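Long-range contact in gentamicin resistance protein (Enterococcus gallinarum, PDB 6CTZ), which probably confers resistance to gentamicin and related aminoglycosides by phosphorylating the drug at its 2''-hydroxyl with a nucleoside triphosphate as donor: residues A[189-195]-A[225-230]. The protein carries 2 engineered substitutions. Numbering follows the deposited sequence.
Sequences IHGDLSP and YDYVYL. With KAN (kanamycin a), chain E.
Asp226 grips the backbone of residues 189-195 with both carboxylate oxygens. Asp226 OD2 accepts from His190 N at 2.9 Å, and Asp226 OD1 accepts from Gly191 N, also at 2.9 Å. Each oxygen uses its syn lone pair, which fixes the rotation of the buried carboxylate. A water bridges Asp226 OD1 to Leu193 N. A second joins the Leu193 and Asp226 carbonyls to Leu230 N. HGDLSP resembles the catalytic loop of APH kinases, counterpart of the protein-kinase HRD loop, and Asp192 probably corresponds to the catalytic aspartate there. Asp192 OD1 lies 3.4 Å from Tyr229 CE2, with carboxylate and ring planes 78° apart. O13, the 2''-hydroxyl of kanamycin, donates to Asp192 OD2 at 2.7 Å, and N3 donates to Asp192 OD1. N3 also donates to Ser194 OG, which bonds to Asp196. C7 of the central 2-deoxystreptamine ring sits over the centre of one Tyr229 face, 3.7 Å above it, and Val228 CG1 lies on the opposite face. Asp265 holds the Tyr229 hydroxyl. Within the loop, the His190 ring, its CG anti to the backbone N (chi1 177°), leads away from residues 225-230, which lets ND1 accept the N-H of Asp192 nearly in the ring plane while NE2 bonds to Ile213 O.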
loop_
_atom_site.group_PDB
_atom_site.type_symbol
_atom_site.label_atom_id
_atom_site.label_comp_id
_atom_site.label_asym_id
_atom_site.label_seq_id
_atom_site.Cartn_x
_atom_site.Cartn_y
_atom_site.Cartn_z
ATOM N N ILE A 189 -8.369 -5.497 -3.720
ATOM C CA ILE A 189 -6.921 -5.431 -3.535
ATOM C C ILE A 189 -6.608 -4.641 -2.271
ATOM O O ILE A 189 -7.386 -3.785 -1.832
ATOM C CB ILE A 189 -6.175 -4.824 -4.748
ATOM C CG1 ILE A 189 -6.499 -3.339 -4.949
ATOM C CG2 ILE A 189 -6.493 -5.605 -6.014
ATOM C CD1 ILE A 189 -5.562 -2.653 -5.928
ATOM N N HIS A 190 -5.436 -4.927 -1.688
ATOM C CA HIS A 190 -4.955 -4.132 -0.559
ATOM C C HIS A 190 -4.629 -2.710 -1.008
ATOM O O HIS A 190 -4.984 -1.735 -0.329
ATOM C CB HIS A 190 -3.738 -4.821 0.052
ATOM C CG HIS A 190 -3.098 -4.069 1.179
ATOM N ND1 HIS A 190 -2.255 -3.000 0.978
ATOM C CD2 HIS A 190 -3.149 -4.267 2.520
ATOM C CE1 HIS A 190 -1.818 -2.561 2.148
ATOM N NE2 HIS A 190 -2.347 -3.311 3.101
ATOM N N GLY A 191 -3.981 -2.573 -2.169
ATOM C CA GLY A 191 -3.754 -1.285 -2.777
ATOM C C GLY A 191 -2.483 -0.570 -2.378
ATOM O O GLY A 191 -2.115 0.404 -3.043
ATOM N N ASP A 192 -1.803 -1.009 -1.327
ATOM C CA ASP A 192 -0.560 -0.373 -0.904
ATOM C C ASP A 192 0.325 -1.435 -0.255
ATOM O O ASP A 192 0.789 -1.296 0.881
ATOM C CB ASP A 192 -0.865 0.801 0.029
ATOM C CG ASP A 192 0.277 1.789 0.142
ATOM O OD1 ASP A 192 1.105 1.900 -0.792
ATOM O OD2 ASP A 192 0.330 2.489 1.175
ATOM N N LEU A 193 0.549 -2.540 -0.974
ATOM C CA LEU A 193 1.070 -3.763 -0.362
ATOM C C LEU A 193 2.600 -3.776 -0.415
ATOM O O LEU A 193 3.233 -4.524 -1.156
ATOM C CB LEU A 193 0.446 -4.986 -1.021
ATOM C CG LEU A 193 0.654 -6.317 -0.300
ATOM C CD1 LEU A 193 -0.024 -6.312 1.068
ATOM C CD2 LEU A 193 0.096 -7.455 -1.131
ATOM N N SER A 194 3.184 -2.922 0.409
ATOM C CA SER A 194 4.618 -2.731 0.502
ATOM C C SER A 194 5.130 -3.268 1.828
ATOM O O SER A 194 4.371 -3.381 2.799
ATOM C CB SER A 194 4.964 -1.240 0.378
ATOM O OG SER A 194 4.090 -0.430 1.148
ATOM N N PRO A 195 6.429 -3.592 1.914
ATOM C CA PRO A 195 6.941 -4.309 3.095
ATOM C C PRO A 195 7.023 -3.461 4.355
ATOM O O PRO A 195 7.225 -4.030 5.441
ATOM C CB PRO A 195 8.315 -4.828 2.634
ATOM C CG PRO A 195 8.692 -3.929 1.492
ATOM C CD PRO A 195 7.391 -3.640 0.795
ATOM N N TYR A 225 -2.170 -5.155 -9.542
ATOM C CA TYR A 225 -1.596 -3.978 -8.898
ATOM C C TYR A 225 -0.956 -4.320 -7.554
ATOM O O TYR A 225 -0.012 -3.641 -7.130
ATOM C CB TYR A 225 -2.627 -2.852 -8.730
ATOM C CG TYR A 225 -1.931 -1.588 -8.314
ATOM C CD1 TYR A 225 -1.291 -0.795 -9.259
ATOM C CD2 TYR A 225 -1.845 -1.216 -6.968
ATOM C CE1 TYR A 225 -0.606 0.348 -8.893
ATOM C CE2 TYR A 225 -1.156 -0.070 -6.589
ATOM C CZ TYR A 225 -0.545 0.710 -7.561
ATOM O OH TYR A 225 0.149 1.842 -7.205
ATOM N N ASP A 226 -1.431 -5.370 -6.878
ATOM C CA ASP A 226 -0.843 -5.698 -5.581
ATOM C C ASP A 226 0.554 -6.283 -5.697
ATOM O O ASP A 226 1.164 -6.585 -4.667
ATOM C CB ASP A 226 -1.765 -6.603 -4.755
ATOM C CG ASP A 226 -2.709 -5.820 -3.841
ATOM O OD1 ASP A 226 -2.572 -4.579 -3.698
ATOM O OD2 ASP A 226 -3.584 -6.476 -3.237
ATOM N N TYR A 227 1.091 -6.434 -6.909
ATOM C CA TYR A 227 2.495 -6.778 -7.058
ATOM C C TYR A 227 3.420 -5.565 -7.125
ATOM O O TYR A 227 4.638 -5.756 -7.092
ATOM C CB TYR A 227 2.707 -7.604 -8.328
ATOM C CG TYR A 227 2.114 -8.994 -8.304
ATOM C CD1 TYR A 227 2.633 -9.982 -7.469
ATOM C CD2 TYR A 227 1.072 -9.339 -9.161
ATOM C CE1 TYR A 227 2.118 -11.255 -7.463
ATOM C CE2 TYR A 227 0.548 -10.627 -9.167
ATOM C CZ TYR A 227 1.073 -11.575 -8.312
ATOM O OH TYR A 227 0.595 -12.862 -8.297
ATOM N N VAL A 228 2.892 -4.335 -7.220
ATOM C CA VAL A 228 3.732 -3.188 -7.588
ATOM C C VAL A 228 4.871 -2.966 -6.599
ATOM O O VAL A 228 6.020 -2.754 -7.010
ATOM C CB VAL A 228 2.903 -1.914 -7.844
ATOM C CG1 VAL A 228 2.204 -1.417 -6.593
ATOM C CG2 VAL A 228 3.796 -0.810 -8.418
ATOM N N TYR A 229 4.578 -2.996 -5.290
ATOM C CA TYR A 229 5.625 -2.759 -4.299
ATOM C C TYR A 229 6.399 -4.012 -3.939
ATOM O O TYR A 229 7.533 -3.906 -3.455
ATOM C CB TYR A 229 5.082 -2.033 -3.058
ATOM C CG TYR A 229 4.429 -0.728 -3.447
ATOM C CD1 TYR A 229 5.169 0.297 -4.028
ATOM C CD2 TYR A 229 3.063 -0.530 -3.264
ATOM C CE1 TYR A 229 4.568 1.475 -4.429
ATOM C CE2 TYR A 229 2.456 0.651 -3.659
ATOM C CZ TYR A 229 3.214 1.646 -4.246
ATOM O OH TYR A 229 2.616 2.816 -4.640
ATOM N N LEU A 230 5.845 -5.196 -4.199
ATOM C CA LEU A 230 6.687 -6.384 -4.175
ATOM C C LEU A 230 7.823 -6.237 -5.185
ATOM O O LEU A 230 8.989 -6.513 -4.878
ATOM C CB LEU A 230 5.853 -7.641 -4.452
ATOM C CG LEU A 230 4.785 -7.964 -3.402
ATOM C CD1 LEU A 230 4.143 -9.316 -3.688
ATOM C CD2 LEU A 230 5.323 -7.892 -1.978
HETATM C C1 KAN E . 8.379 5.738 -3.017
HETATM C C2 KAN E . 9.139 5.771 -4.343
HETATM C C3 KAN E . 10.417 4.968 -4.212
HETATM C C4 KAN E . 11.232 5.589 -3.089
HETATM C C5 KAN E . 10.449 5.591 -1.779
HETATM C C6 KAN E . 11.219 6.290 -0.663
HETATM C C7 KAN E . 4.679 2.620 -0.855
HETATM C C8 KAN E . 4.642 4.144 -0.930
HETATM C C9 KAN E . 5.642 4.643 -1.979
HETATM C C10 KAN E . 7.058 4.137 -1.699
HETATM C C11 KAN E . 7.064 2.613 -1.561
HETATM C C12 KAN E . 6.081 2.145 -0.495
HETATM C C13 KAN E . 2.871 5.806 -0.953
HETATM C C14 KAN E . 1.403 5.810 -0.556
HETATM C C15 KAN E . 0.575 5.287 -1.734
HETATM C C16 KAN E . 0.857 6.130 -2.972
HETATM C C17 KAN E . 2.349 6.163 -3.242
HETATM C C18 KAN E . 2.636 7.109 -4.397
HETATM N N1 KAN E . 10.388 6.298 0.527
HETATM N N2 KAN E . 8.397 2.116 -1.235
HETATM N N3 KAN E . 3.703 2.157 0.130
HETATM N N4 KAN E . -0.856 5.291 -1.453
HETATM O O5 KAN E . 9.157 6.197 -1.907
HETATM O O6 KAN E . 8.311 5.210 -5.365
HETATM O O7 KAN E . 11.166 5.000 -5.432
HETATM O O8 KAN E . 12.438 4.840 -2.924
HETATM O O9 KAN E . 7.927 4.398 -2.804
HETATM O O10 KAN E . 5.667 6.079 -1.958
HETATM O O11 KAN E . 3.292 4.482 -1.279
HETATM O O12 KAN E . 3.037 6.639 -2.097
HETATM O O13 KAN E . 1.258 5.011 0.620
HETATM O O14 KAN E . 0.211 5.593 -4.139
HETATM O O15 KAN E . 4.045 7.130 -4.649
HETATM O O HOH W 1 -0.430 2.489 -3.251
HETATM O O HOH W 2 -0.475 -2.697 -3.706
HETATM O O HOH W 3 2.779 -4.616 -3.821
#